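Long-range contacts in Endonuclease/exonuclease/phosphatase (PDB 3TEB), which probably acts as a metal-dependent hydrolase of the endonuclease/exonuclease/phosphatase family, with a magnesium ion in its active site: residues Val9-Trp14 with Ile38-Val43; Gly209-Lys214 with Arg227-Phe232; Ser242-Asn247 with Asp256-Glu261. One frame throughout, in Å; residues are numbered along the deposited sequence.

The two mixed sheets of a DNase I-like fold bring their loops together at one site, and the three contacts follow that plan. Along the chain they come in series: interaction 1, then interaction 2, then interaction 3. Interactions 1 and 3, with centres about 12 Å apart, share a sheet in which strands 4-10 and 259-264 are neighbours; interaction 2 belongs to the other sheet, its centre about 14 Å from that of interaction 1 and about 8 Å from that of interaction 3. Asp229 joins interactions 2 and 3 through His257, while His12 packs against Asp256. Residues far apart in sequence, including Glu42, which binds the magnesium ion, and Asp256, a residue of the magnesium site, thus gather round one metal site.

Interaction 1. Residues Val9-Trp14 with Ile38-Val43; sequences VNVHAW and IAMQEV. With MG (magnesium ion), chain C.
Val9 and Asn10 run parallel to Met40 and Gln41, paired by bonds from Val9 N to Ala39 O (3.0 Å) and from Gln41 N to Val9 O. These are the two strands of a beta-alpha-beta unit connected through helix 19-33, and the pairing outlasts strand 4-10: Val11 N bonds to Gln41 O and Ala13 N to Glu42 O. Among the side chains, Asn10 makes the direct polar bridge to Glu42. With CG anti to the backbone N (chi1 178°), the amide reaches Glu42, its plane turned 83° from that of the carboxylate. ND2 donates to Glu42 OE2 at 2.9 Å, nearly in the amide plane and onto the anti lone pair, and the same oxygen is a ligand of the magnesium ion. The other end of the amide, OD1, accepts from His12 N (3.2 Å) in an Asx turn. A leucine here would probably leave His12 N without this acceptor and Glu42 OE2 without this donor, the carboxylate then steadied by its metal bond but not by the amide. On the apolar side, Val11 CG2 packs against Val43 CG2 at 3.9 Å. The imidazole of His12, bonded through ND1 to Glu16, presents its edge to the carboxylate, with CD2 3.7 Å from Glu42 OE1.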
ATOM      1  N   VAL A   9      -4.412   0.106  -0.452  1.00 26.61           N
ATOM      2  CA  VAL A   9      -5.387   0.557   0.527  1.00 25.73           C
ATOM      3  C   VAL A   9      -4.792   0.614   1.931  1.00 25.10           C
ATOM      4  O   VAL A   9      -4.230  -0.363   2.429  1.00 24.87           O
ATOM      5  CB  VAL A   9      -6.707  -0.283   0.442  1.00 25.70           C
ATOM      6  CG1 VAL A   9      -6.439  -1.763   0.557  1.00 25.44           C
ATOM      7  CG2 VAL A   9      -7.684   0.154   1.470  1.00 25.53           C
ATOM      8  N   ASN A  10      -4.881   1.792   2.539  1.00 24.88           N
ATOM      9  CA  ASN A  10      -4.531   1.973   3.945  1.00 24.53           C
ATOM     10  C   ASN A  10      -5.702   1.449   4.747  1.00 24.43           C
ATOM     11  O   ASN A  10      -6.790   2.012   4.678  1.00 24.79           O
ATOM     12  CB  ASN A  10      -4.319   3.455   4.231  1.00 24.76           C
ATOM     13  CG  ASN A  10      -3.990   3.734   5.681  1.00 25.14           C
ATOM     14  OD1 ASN A  10      -4.623   3.193   6.598  1.00 26.87           O
ATOM     15  ND2 ASN A  10      -2.999   4.607   5.902  1.00 25.82           N
ATOM     16  N   VAL A  11      -5.516   0.364   5.486  1.00 24.15           N
ATOM     17  CA  VAL A  11      -6.697  -0.350   5.987  1.00 24.00           C
ATOM     18  C   VAL A  11      -7.139   0.045   7.388  1.00 24.04           C
ATOM     19  O   VAL A  11      -8.161  -0.446   7.885  1.00 24.21           O
ATOM     20  CB  VAL A  11      -6.554  -1.882   5.875  1.00 23.99           C
ATOM     21  CG1 VAL A  11      -6.784  -2.314   4.436  1.00 23.98           C
ATOM     22  CG2 VAL A  11      -5.204  -2.354   6.419  1.00 23.73           C
ATOM     23  N   HIS A  12      -6.367   0.938   8.004  1.00 24.12           N
ATOM     24  CA  HIS A  12      -6.616   1.401   9.359  1.00 24.61           C
ATOM     25  C   HIS A  12      -6.980   0.201  10.245  1.00 24.37           C
ATOM     26  O   HIS A  12      -7.978   0.224  10.961  1.00 24.82           O
ATOM     27  CB  HIS A  12      -7.724   2.461   9.332  1.00 25.04           C
ATOM     28  CG  HIS A  12      -7.715   3.395  10.506  1.00 27.06           C
ATOM     29  ND1 HIS A  12      -8.874   3.845  11.105  1.00 28.39           N
ATOM     30  CD2 HIS A  12      -6.693   3.975  11.184  1.00 28.48           C
ATOM     31  CE1 HIS A  12      -8.567   4.659  12.101  1.00 29.01           C
ATOM     32  NE2 HIS A  12      -7.250   4.752  12.173  1.00 29.16           N
ATOM     33  N   ALA A  13      -6.169  -0.850  10.180  1.00 24.14           N
ATOM     34  CA  ALA A  13      -6.492  -2.145  10.787  1.00 24.27           C
ATOM     35  C   ALA A  13      -6.858  -2.137  12.281  1.00 24.45           C
ATOM     36  O   ALA A  13      -6.050  -1.714  13.115  1.00 24.41           O
ATOM     37  CB  ALA A  13      -5.348  -3.102  10.553  1.00 24.35           C
ATOM     38  N   TRP A  14      -8.053  -2.650  12.601  1.00 24.82           N
ATOM     39  CA  TRP A  14      -8.551  -2.830  13.983  1.00 25.46           C
ATOM     40  C   TRP A  14      -8.763  -1.517  14.728  1.00 26.13           C
ATOM     41  O   TRP A  14      -8.717  -1.471  15.973  1.00 26.28           O
ATOM     42  CB  TRP A  14      -7.655  -3.740  14.833  1.00 25.25           C
ATOM     43  CG  TRP A  14      -7.359  -5.073  14.263  1.00 25.44           C
ATOM     44  CD1 TRP A  14      -6.131  -5.567  14.000  1.00 25.69           C
ATOM     45  CD2 TRP A  14      -8.295  -6.103  13.890  1.00 26.04           C
ATOM     46  NE1 TRP A  14      -6.227  -6.832  13.483  1.00 26.21           N
ATOM     47  CE2 TRP A  14      -7.545  -7.187  13.404  1.00 25.93           C
ATOM     48  CE3 TRP A  14      -9.690  -6.209  13.911  1.00 26.56           C
ATOM     49  CZ2 TRP A  14      -8.136  -8.366  12.947  1.00 26.03           C
ATOM     50  CZ3 TRP A  14     -10.276  -7.390  13.458  1.00 26.47           C
ATOM     51  CH2 TRP A  14      -9.497  -8.449  12.987  1.00 26.20           C
ATOM     52  N   ILE A  38      -2.020  -6.786  -4.036  1.00 32.25           N
ATOM     53  CA  ILE A  38      -2.644  -5.861  -3.096  1.00 30.65           C
ATOM     54  C   ILE A  38      -1.595  -5.287  -2.156  1.00 29.78           C
ATOM     55  O   ILE A  38      -0.870  -6.039  -1.494  1.00 30.00           O
ATOM     56  CB  ILE A  38      -3.737  -6.535  -2.272  1.00 30.71           C
ATOM     57  CG1 ILE A  38      -4.883  -7.017  -3.167  1.00 30.87           C
ATOM     58  CG2 ILE A  38      -4.279  -5.565  -1.231  1.00 30.81           C
ATOM     59  CD1 ILE A  38      -4.824  -8.484  -3.510  1.00 31.20           C
ATOM     60  N   ALA A  39      -1.495  -3.960  -2.109  1.00 28.72           N
ATOM     61  CA  ALA A  39      -0.570  -3.306  -1.187  1.00 27.67           C
ATOM     62  C   ALA A  39      -1.371  -2.693  -0.038  1.00 27.15           C
ATOM     63  O   ALA A  39      -2.357  -2.007  -0.265  1.00 27.49           O
ATOM     64  CB  ALA A  39       0.264  -2.254  -1.908  1.00 27.64           C
HETATM   65  N   MSE A  40      -0.964  -2.961   1.196  1.00 26.41           N
HETATM   66  CA  MSE A  40      -1.705  -2.505   2.370  1.00 25.69           C
HETATM   67  C   MSE A  40      -0.810  -1.806   3.377  1.00 25.24           C
HETATM   68  O   MSE A  40       0.331  -2.246   3.625  1.00 25.27           O
HETATM   69  CB  MSE A  40      -2.386  -3.680   3.038  1.00 25.60           C
HETATM   70  CG  MSE A  40      -3.583  -4.167   2.282  1.00 26.45           C
HETATM   71 SE   MSE A  40      -4.359  -5.701   3.179  0.75 29.40          SE
HETATM   72  CE  MSE A  40      -2.892  -6.952   2.880  1.00 27.44           C
ATOM     73  N   GLN A  41      -1.331  -0.717   3.943  1.00 24.67           N
ATOM     74  CA  GLN A  41      -0.649   0.018   4.997  1.00 24.22           C
ATOM     75  C   GLN A  41      -1.506   0.062   6.258  1.00 23.90           C
ATOM     76  O   GLN A  41      -2.713  -0.228   6.227  1.00 23.80           O
ATOM     77  CB  GLN A  41      -0.305   1.434   4.544  1.00 24.39           C
ATOM     78  CG  GLN A  41       0.442   1.516   3.225  1.00 25.62           C
ATOM     79  CD  GLN A  41      -0.474   1.336   2.024  1.00 27.98           C
ATOM     80  OE1 GLN A  41      -1.597   1.857   2.004  1.00 30.60           O
ATOM     81  NE2 GLN A  41      -0.009   0.590   1.022  1.00 28.06           N
ATOM     82  N   GLU A  42      -0.880   0.458   7.364  1.00 23.84           N
ATOM     83  CA  GLU A  42      -1.526   0.469   8.683  1.00 23.99           C
ATOM     84  C   GLU A  42      -2.155  -0.919   8.929  1.00 23.78           C
ATOM     85  O   GLU A  42      -3.325  -1.039   9.248  1.00 23.99           O
ATOM     86  CB  GLU A  42      -2.534   1.649   8.864  1.00 24.17           C
ATOM     87  CG  GLU A  42      -1.933   3.090   8.799  1.00 26.79           C
ATOM     88  CD  GLU A  42      -2.826   4.196   9.441  1.00 31.63           C
ATOM     89  OE1 GLU A  42      -3.061   4.170  10.676  1.00 34.87           O
ATOM     90  OE2 GLU A  42      -3.279   5.129   8.731  1.00 33.11           O
ATOM     91  N   VAL A  43      -1.364  -1.965   8.737  1.00 23.64           N
ATOM     92  CA  VAL A  43      -1.796  -3.328   9.015  1.00 23.68           C
ATOM     93  C   VAL A  43      -1.308  -3.657  10.410  1.00 23.80           C
ATOM     94  O   VAL A  43      -0.106  -3.625  10.660  1.00 24.28           O
ATOM     95  CB  VAL A  43      -1.196  -4.333   8.006  1.00 23.66           C
ATOM     96  CG1 VAL A  43      -1.468  -5.748   8.438  1.00 23.81           C
ATOM     97  CG2 VAL A  43      -1.765  -4.098   6.624  1.00 23.51           C
TER
HETATM   98 MG    MG C 301      -4.410   6.322   9.434  1.00 32.96          MG

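Interaction 2. Residues Gly209-Lys214 with Arg227-Phe232; sequences GITVDK and RLDYIF
Arg227 and Thr211 give up the most surface here, one by laying its aliphatic chain against a backbone carbonyl and the other by engaging polar atoms with its hydroxyl. The methylene groups of Arg227 run past Gly209 O, with CG and CD the atoms nearest that oxygen. Beyond them the chain bends at chi3 (127°) and takes the guanidinium on to Asp198, its salt-bridge partner, while Gly209 O stays at the guanidinium edge, near its plane; NH2 lies at the edge of the Tyr230 ring and in the plane of that ring. The charge of the arginine is therefore met elsewhere, and its hydrocarbon part serves this contact. Thr211 works differently. Its OG1 stands between the backbone N and the carbonyl carbon (chi1 55°), which turns the hydroxyl to the opposing strand while CG2 rests 3.9 Å from Asp229 CB. OG1 accepts from Leu228 N at 3.0 Å, with an N-H...O angle of 162°, and donates to the anti lone pair of Asp229 OD1 at 3.1 Å. A single buried hydroxyl thus links a backbone amide to a carboxylate. Next to it, Val212 CG2 packs on Leu228 CD1 at 3.8 Å. The strands form a hairpin, distorted by a classic beta bulge in which Thr211 and Val212 both face Lys226. Asp229 OD1 is gripped a second time, by His257 ND1, so Thr211 probably steadies the carboxylate that also bonds His257. An aspartate holding a histidine in this way is consistent with the Asp-His pair of DNase I-like active sites.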
ATOM      1  N   GLY A 209      -9.993  11.260  -8.289  1.00 51.27           N
ATOM      2  CA  GLY A 209      -8.809  10.741  -7.633  1.00 48.80           C
ATOM      3  C   GLY A 209      -8.698  10.946  -6.133  1.00 47.94           C
ATOM      4  O   GLY A 209      -7.682  10.583  -5.544  1.00 47.84           O
ATOM      5  N   ILE A 210      -9.732  11.515  -5.518  1.00 47.86           N
ATOM      6  CA  ILE A 210      -9.776  11.771  -4.073  1.00 47.48           C
ATOM      7  C   ILE A 210      -9.684  10.476  -3.260  1.00 46.51           C
ATOM      8  O   ILE A 210     -10.481   9.560  -3.477  1.00 46.89           O
ATOM      9  CB  ILE A 210     -11.084  12.542  -3.712  1.00 49.02           C
ATOM     10  CG1 ILE A 210     -11.130  13.890  -4.447  1.00 50.82           C
ATOM     11  CG2 ILE A 210     -11.264  12.731  -2.190  1.00 49.24           C
ATOM     12  CD1 ILE A 210      -9.858  14.741  -4.302  1.00 51.06           C
ATOM     13  N   THR A 211      -8.722  10.402  -2.335  1.00 45.67           N
ATOM     14  CA  THR A 211      -8.561   9.207  -1.478  1.00 45.84           C
ATOM     15  C   THR A 211      -8.919   9.388  -0.004  1.00 47.24           C
ATOM     16  O   THR A 211      -9.118   8.409   0.708  1.00 47.78           O
ATOM     17  CB  THR A 211      -7.143   8.566  -1.562  1.00 45.50           C
ATOM     18  OG1 THR A 211      -6.134   9.535  -1.255  1.00 45.53           O
ATOM     19  CG2 THR A 211      -6.896   7.983  -2.927  1.00 45.06           C
ATOM     20  N   VAL A 212      -8.970  10.628   0.459  1.00 49.14           N
ATOM     21  CA  VAL A 212      -9.397  10.922   1.823  1.00 52.31           C
ATOM     22  C   VAL A 212     -10.468  11.992   1.750  1.00 56.02           C
ATOM     23  O   VAL A 212     -10.285  13.003   1.074  1.00 56.14           O
ATOM     24  CB  VAL A 212      -8.232  11.414   2.700  1.00 51.63           C
ATOM     25  CG1 VAL A 212      -8.693  11.641   4.131  1.00 51.55           C
ATOM     26  CG2 VAL A 212      -7.097  10.417   2.676  1.00 51.67           C
ATOM     27  N   ASP A 213     -11.584  11.756   2.432  1.00 61.39           N
ATOM     28  CA  ASP A 213     -12.700  12.693   2.460  1.00 67.46           C
ATOM     29  C   ASP A 213     -13.113  12.880   3.916  1.00 71.88           C
ATOM     30  O   ASP A 213     -13.420  11.910   4.597  1.00 72.63           O
ATOM     31  CB  ASP A 213     -13.854  12.122   1.628  1.00 68.68           C
ATOM     32  CG  ASP A 213     -15.019  13.095   1.450  1.00 72.07           C
ATOM     33  OD1 ASP A 213     -15.267  13.958   2.324  1.00 73.04           O
ATOM     34  OD2 ASP A 213     -15.710  12.968   0.416  1.00 73.79           O
ATOM     35  N   LYS A 214     -13.101  14.117   4.401  1.00 76.83           N
ATOM     36  CA  LYS A 214     -13.504  14.381   5.785  1.00 82.75           C
ATOM     37  C   LYS A 214     -14.843  15.137   5.880  1.00 88.76           C
ATOM     38  O   LYS A 214     -14.879  16.315   6.252  1.00 90.12           O
ATOM     39  CB  LYS A 214     -12.399  15.119   6.549  1.00 82.00           C
ATOM     40  CG  LYS A 214     -11.093  14.362   6.663  1.00 79.90           C
ATOM     41  CD  LYS A 214     -10.141  15.082   7.612  1.00 81.43           C
ATOM     42  CE  LYS A 214      -8.684  14.648   7.411  1.00 80.13           C
ATOM     43  NZ  LYS A 214      -8.343  13.351   8.073  1.00 79.74           N
ATOM     44  N   ARG A 227      -5.920  13.935  -2.068  1.00 49.90           N
ATOM     45  CA  ARG A 227      -5.343  12.776  -2.720  1.00 47.04           C
ATOM     46  C   ARG A 227      -3.990  12.514  -2.054  1.00 45.48           C
ATOM     47  O   ARG A 227      -2.997  13.188  -2.350  1.00 45.50           O
ATOM     48  CB  ARG A 227      -5.216  13.016  -4.223  1.00 47.51           C
ATOM     49  CG  ARG A 227      -4.866  11.792  -5.025  1.00 46.23           C
ATOM     50  CD  ARG A 227      -4.974  12.045  -6.514  1.00 47.00           C
ATOM     51  NE  ARG A 227      -3.734  11.659  -7.179  1.00 46.45           N
ATOM     52  CZ  ARG A 227      -2.990  12.478  -7.913  1.00 45.91           C
ATOM     53  NH1 ARG A 227      -3.367  13.729  -8.129  1.00 46.03           N
ATOM     54  NH2 ARG A 227      -1.879  12.032  -8.459  1.00 45.74           N
ATOM     55  N   LEU A 228      -3.984  11.554  -1.130  1.00 43.02           N
ATOM     56  CA  LEU A 228      -2.844  11.285  -0.267  1.00 41.50           C
ATOM     57  C   LEU A 228      -2.166   9.959  -0.587  1.00 40.64           C
ATOM     58  O   LEU A 228      -1.002   9.737  -0.230  1.00 40.66           O
ATOM     59  CB  LEU A 228      -3.307  11.239   1.178  1.00 40.87           C
ATOM     60  CG  LEU A 228      -3.765  12.508   1.883  1.00 41.39           C
ATOM     61  CD1 LEU A 228      -3.848  12.205   3.375  1.00 41.43           C
ATOM     62  CD2 LEU A 228      -2.816  13.673   1.638  1.00 41.69           C
ATOM     63  N   ASP A 229      -2.922   9.071  -1.230  1.00 39.79           N
ATOM     64  CA  ASP A 229      -2.455   7.736  -1.595  1.00 38.83           C
ATOM     65  C   ASP A 229      -2.077   7.720  -3.073  1.00 38.60           C
ATOM     66  O   ASP A 229      -2.683   8.435  -3.881  1.00 38.85           O
ATOM     67  CB  ASP A 229      -3.561   6.708  -1.335  1.00 38.88           C
ATOM     68  CG  ASP A 229      -3.975   6.636   0.144  1.00 39.31           C
ATOM     69  OD1 ASP A 229      -4.738   7.523   0.611  1.00 40.09           O
ATOM     70  OD2 ASP A 229      -3.558   5.669   0.830  1.00 41.14           O
ATOM     71  N   TYR A 230      -1.078   6.916  -3.436  1.00 37.65           N
ATOM     72  CA  TYR A 230      -0.616   6.882  -4.823  1.00 37.36           C
ATOM     73  C   TYR A 230      -0.157   5.521  -5.295  1.00 36.67           C
ATOM     74  O   TYR A 230       0.053   4.608  -4.506  1.00 36.48           O
ATOM     75  CB  TYR A 230       0.559   7.834  -5.022  1.00 37.97           C
ATOM     76  CG  TYR A 230       0.318   9.263  -4.631  1.00 39.36           C
ATOM     77  CD1 TYR A 230      -0.137  10.189  -5.565  1.00 41.12           C
ATOM     78  CD2 TYR A 230       0.572   9.700  -3.334  1.00 39.89           C
ATOM     79  CE1 TYR A 230      -0.342  11.515  -5.217  1.00 42.35           C
ATOM     80  CE2 TYR A 230       0.368  11.020  -2.971  1.00 41.32           C
ATOM     81  CZ  TYR A 230      -0.085  11.923  -3.918  1.00 42.31           C
ATOM     82  OH  TYR A 230      -0.284  13.235  -3.561  1.00 43.68           O
ATOM     83  N   ILE A 231       0.007   5.413  -6.607  1.00 36.76           N
ATOM     84  CA  ILE A 231       0.766   4.339  -7.212  1.00 36.97           C
ATOM     85  C   ILE A 231       1.764   4.965  -8.201  1.00 38.03           C
ATOM     86  O   ILE A 231       1.384   5.446  -9.267  1.00 38.12           O
ATOM     87  CB  ILE A 231      -0.157   3.275  -7.838  1.00 36.76           C
ATOM     88  CG1 ILE A 231      -0.813   2.464  -6.724  1.00 35.83           C
ATOM     89  CG2 ILE A 231       0.627   2.318  -8.726  1.00 37.39           C
ATOM     90  CD1 ILE A 231      -2.082   1.797  -7.120  1.00 35.92           C
ATOM     91  N   PHE A 232       3.036   4.988  -7.804  1.00 39.07           N
ATOM     92  CA  PHE A 232       4.113   5.550  -8.608  1.00 40.57           C
ATOM     93  C   PHE A 232       4.849   4.452  -9.355  1.00 42.69           C
ATOM     94  O   PHE A 232       4.754   3.270  -9.012  1.00 43.03           O
ATOM     95  CB  PHE A 232       5.123   6.300  -7.731  1.00 40.35           C
ATOM     96  CG  PHE A 232       4.559   7.505  -7.040  1.00 38.66           C
ATOM     97  CD1 PHE A 232       4.123   8.606  -7.771  1.00 37.93           C
ATOM     98  CD2 PHE A 232       4.484   7.552  -5.657  1.00 37.12           C
ATOM     99  CE1 PHE A 232       3.596   9.726  -7.126  1.00 37.24           C
ATOM    100  CE2 PHE A 232       3.969   8.665  -5.006  1.00 36.90           C
ATOM    101  CZ  PHE A 232       3.520   9.754  -5.742  1.00 36.80           C
TER

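Interaction 3. Residues Ser242-Asn247 with Asp256-Glu261; sequences SKVIFN and DHFGIE
Lys243 and Glu261, and likewise Ile245 and Gly259, form hydrogen-bonded pairs of an antiparallel ladder, with the non-hydrogen-bonded pair Val244 and Ile260 between them. Each of the two outer pairs has both bonds: Lys243 N to Glu261 O and Glu261 N to Lys243 O, each 2.9 Å, then Ile245 N to Gly259 O (2.7 Å) and Gly259 N to Ile245 O (2.8 Å). Past the strand ends a water takes over, donating to Phe246 O and His257 O. Apolar contact centres on Phe258. Asn247 CB sits over the centre of one ring face, 3.6 Å from the centroid, in a CH-pi contact, while the Asn247 amide oxygen turns to backbone amides of Lys249 and Asn250. Val244, with CG1 anti to its N (chi1 178°), brings that methyl to Phe258 CB at 3.5 Å. A third kind of contact sets hydrocarbon against a carboxylate: on the face shared with Lys243, Ile245 and Glu261 lie diagonally, Ile245 CD1 3.8 Å from Glu261 OE2. Main-chain bonds therefore set the register, the Phe258 ring packs on Asn247 CB past the last pair, and the charge of Glu261 is met outside the contact, by Lys33 through OE1.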
ATOM      1  N   SER A 242      -7.402   4.345 -13.741  1.00 54.22           N
ATOM      2  CA  SER A 242      -7.080   4.551 -12.331  1.00 51.31           C
ATOM      3  C   SER A 242      -8.286   5.035 -11.537  1.00 50.25           C
ATOM      4  O   SER A 242      -8.549   6.234 -11.471  1.00 50.40           O
ATOM      5  CB  SER A 242      -5.933   5.547 -12.176  1.00 50.87           C
ATOM      6  OG  SER A 242      -5.752   5.901 -10.813  1.00 50.06           O
ATOM      7  N   LYS A 243      -9.015   4.110 -10.923  1.00 49.02           N
ATOM      8  CA  LYS A 243     -10.190   4.484 -10.140  1.00 48.05           C
ATOM      9  C   LYS A 243      -9.946   4.443  -8.633  1.00 45.84           C
ATOM     10  O   LYS A 243      -9.087   3.703  -8.149  1.00 45.66           O
ATOM     11  CB  LYS A 243     -11.405   3.615 -10.504  1.00 49.08           C
ATOM     12  CG  LYS A 243     -11.913   3.805 -11.923  1.00 52.60           C
ATOM     13  CD  LYS A 243     -11.859   5.288 -12.368  1.00 56.08           C
ATOM     14  CE  LYS A 243     -12.072   5.486 -13.878  1.00 57.91           C
ATOM     15  NZ  LYS A 243     -13.510   5.459 -14.230  1.00 59.89           N
ATOM     16  N   VAL A 244     -10.710   5.253  -7.903  1.00 44.00           N
ATOM     17  CA  VAL A 244     -10.781   5.135  -6.459  1.00 41.65           C
ATOM     18  C   VAL A 244     -11.822   4.064  -6.148  1.00 40.96           C
ATOM     19  O   VAL A 244     -12.765   3.874  -6.914  1.00 41.24           O
ATOM     20  CB  VAL A 244     -11.125   6.482  -5.795  1.00 41.45           C
ATOM     21  CG1 VAL A 244     -11.251   6.333  -4.283  1.00 40.45           C
ATOM     22  CG2 VAL A 244     -10.056   7.511  -6.127  1.00 41.20           C
ATOM     23  N   ILE A 245     -11.621   3.349  -5.048  1.00 39.22           N
ATOM     24  CA  ILE A 245     -12.520   2.282  -4.631  1.00 38.59           C
ATOM     25  C   ILE A 245     -12.727   2.330  -3.102  1.00 38.00           C
ATOM     26  O   ILE A 245     -11.886   2.888  -2.361  1.00 37.53           O
ATOM     27  CB  ILE A 245     -12.028   0.895  -5.143  1.00 38.56           C
ATOM     28  CG1 ILE A 245     -13.026  -0.206  -4.802  1.00 38.30           C
ATOM     29  CG2 ILE A 245     -10.649   0.567  -4.611  1.00 37.33           C
ATOM     30  CD1 ILE A 245     -12.818  -1.466  -5.584  1.00 38.70           C
ATOM     31  N   PHE A 246     -13.849   1.762  -2.651  1.00 38.35           N
ATOM     32  CA  PHE A 246     -14.273   1.756  -1.237  1.00 37.87           C
ATOM     33  C   PHE A 246     -14.561   3.156  -0.732  1.00 38.70           C
ATOM     34  O   PHE A 246     -14.027   3.575   0.293  1.00 38.36           O
ATOM     35  CB  PHE A 246     -13.260   1.046  -0.327  1.00 36.45           C
ATOM     36  CG  PHE A 246     -12.881  -0.321  -0.797  1.00 35.24           C
ATOM     37  CD1 PHE A 246     -13.855  -1.276  -1.056  1.00 34.60           C
ATOM     38  CD2 PHE A 246     -11.550  -0.658  -0.984  1.00 33.32           C
ATOM     39  CE1 PHE A 246     -13.506  -2.545  -1.500  1.00 34.62           C
ATOM     40  CE2 PHE A 246     -11.188  -1.925  -1.424  1.00 33.24           C
ATOM     41  CZ  PHE A 246     -12.164  -2.873  -1.681  1.00 33.91           C
ATOM     42  N   ASN A 247     -15.416   3.866  -1.459  1.00 41.12           N
ATOM     43  CA  ASN A 247     -15.725   5.255  -1.166  1.00 42.66           C
ATOM     44  C   ASN A 247     -17.235   5.501  -1.178  1.00 44.62           C
ATOM     45  O   ASN A 247     -17.691   6.611  -1.463  1.00 44.94           O
ATOM     46  CB  ASN A 247     -15.042   6.142  -2.201  1.00 43.05           C
ATOM     47  CG  ASN A 247     -15.550   5.890  -3.613  1.00 44.06           C
ATOM     48  OD1 ASN A 247     -16.265   4.924  -3.873  1.00 44.69           O
ATOM     49  ND2 ASN A 247     -15.182   6.767  -4.533  1.00 44.81           N
ATOM     50  N   ASP A 256     -10.465   4.527   6.890  1.00 34.69           N
ATOM     51  CA  ASP A 256     -10.540   5.988   6.930  1.00 36.12           C
ATOM     52  C   ASP A 256      -9.874   6.630   5.704  1.00 36.12           C
ATOM     53  O   ASP A 256      -9.861   7.855   5.568  1.00 37.03           O
ATOM     54  CB  ASP A 256     -10.014   6.565   8.262  1.00 36.97           C
ATOM     55  CG  ASP A 256      -8.527   6.305   8.501  1.00 38.34           C
ATOM     56  OD1 ASP A 256      -7.855   5.596   7.705  1.00 39.79           O
ATOM     57  OD2 ASP A 256      -8.018   6.822   9.519  1.00 40.45           O
ATOM     58  N   HIS A 257      -9.318   5.781   4.832  1.00 34.96           N
ATOM     59  CA  HIS A 257      -8.816   6.155   3.508  1.00 34.11           C
ATOM     60  C   HIS A 257      -9.578   5.313   2.503  1.00 32.92           C
ATOM     61  O   HIS A 257      -9.972   4.193   2.824  1.00 32.56           O
ATOM     62  CB  HIS A 257      -7.348   5.759   3.363  1.00 34.41           C
ATOM     63  CG  HIS A 257      -6.384   6.653   4.075  1.00 36.49           C
ATOM     64  ND1 HIS A 257      -5.331   7.265   3.430  1.00 37.57           N
ATOM     65  CD2 HIS A 257      -6.283   7.004   5.382  1.00 37.84           C
ATOM     66  CE1 HIS A 257      -4.637   7.975   4.303  1.00 39.53           C
ATOM     67  NE2 HIS A 257      -5.191   7.828   5.496  1.00 39.54           N
ATOM     68  N   PHE A 258      -9.773   5.823   1.288  1.00 32.57           N
ATOM     69  CA  PHE A 258     -10.269   4.979   0.198  1.00 31.81           C
ATOM     70  C   PHE A 258      -9.082   4.348  -0.528  1.00 31.01           C
ATOM     71  O   PHE A 258      -7.934   4.809  -0.405  1.00 31.09           O
ATOM     72  CB  PHE A 258     -11.113   5.764  -0.800  1.00 32.65           C
ATOM     73  CG  PHE A 258     -12.092   6.712  -0.174  1.00 34.95           C
ATOM     74  CD1 PHE A 258     -12.839   6.343   0.947  1.00 36.26           C
ATOM     75  CD2 PHE A 258     -12.294   7.976  -0.727  1.00 36.59           C
ATOM     76  CE1 PHE A 258     -13.748   7.229   1.514  1.00 38.04           C
ATOM     77  CE2 PHE A 258     -13.201   8.860  -0.172  1.00 37.88           C
ATOM     78  CZ  PHE A 258     -13.928   8.490   0.949  1.00 38.58           C
ATOM     79  N   GLY A 259      -9.355   3.290  -1.283  1.00 30.40           N
ATOM     80  CA  GLY A 259      -8.288   2.587  -1.988  1.00 30.02           C
ATOM     81  C   GLY A 259      -8.175   3.020  -3.432  1.00 30.70           C
ATOM     82  O   GLY A 259      -9.126   3.566  -3.988  1.00 31.46           O
ATOM     83  N   ILE A 260      -7.011   2.785  -4.031  1.00 31.05           N
ATOM     84  CA  ILE A 260      -6.788   3.044  -5.449  1.00 32.16           C
ATOM     85  C   ILE A 260      -6.628   1.726  -6.165  1.00 33.08           C
ATOM     86  O   ILE A 260      -5.951   0.808  -5.695  1.00 32.51           O
ATOM     87  CB  ILE A 260      -5.533   3.910  -5.709  1.00 32.41           C
ATOM     88  CG1 ILE A 260      -5.716   5.313  -5.153  1.00 32.49           C
ATOM     89  CG2 ILE A 260      -5.234   4.017  -7.197  1.00 32.59           C
ATOM     90  CD1 ILE A 260      -4.428   6.071  -5.088  1.00 32.70           C
ATOM     91  N   GLU A 261      -7.250   1.673  -7.327  1.00 35.67           N
ATOM     92  CA  GLU A 261      -7.345   0.486  -8.117  1.00 38.31           C
ATOM     93  C   GLU A 261      -6.898   0.865  -9.534  1.00 40.45           C
ATOM     94  O   GLU A 261      -7.516   1.704 -10.189  1.00 41.38           O
ATOM     95  CB  GLU A 261      -8.794   0.031  -8.066  1.00 38.87           C
ATOM     96  CG  GLU A 261      -9.165  -1.116  -8.964  1.00 43.86           C
ATOM     97  CD  GLU A 261     -10.666  -1.148  -9.295  1.00 49.83           C
ATOM     98  OE1 GLU A 261     -11.089  -2.106  -9.994  1.00 53.60           O
ATOM     99  OE2 GLU A 261     -11.415  -0.222  -8.876  1.00 51.29           O
TER
HETATM  100  O   HOH W   1     -12.754   2.701   2.766  1.00 39.95           O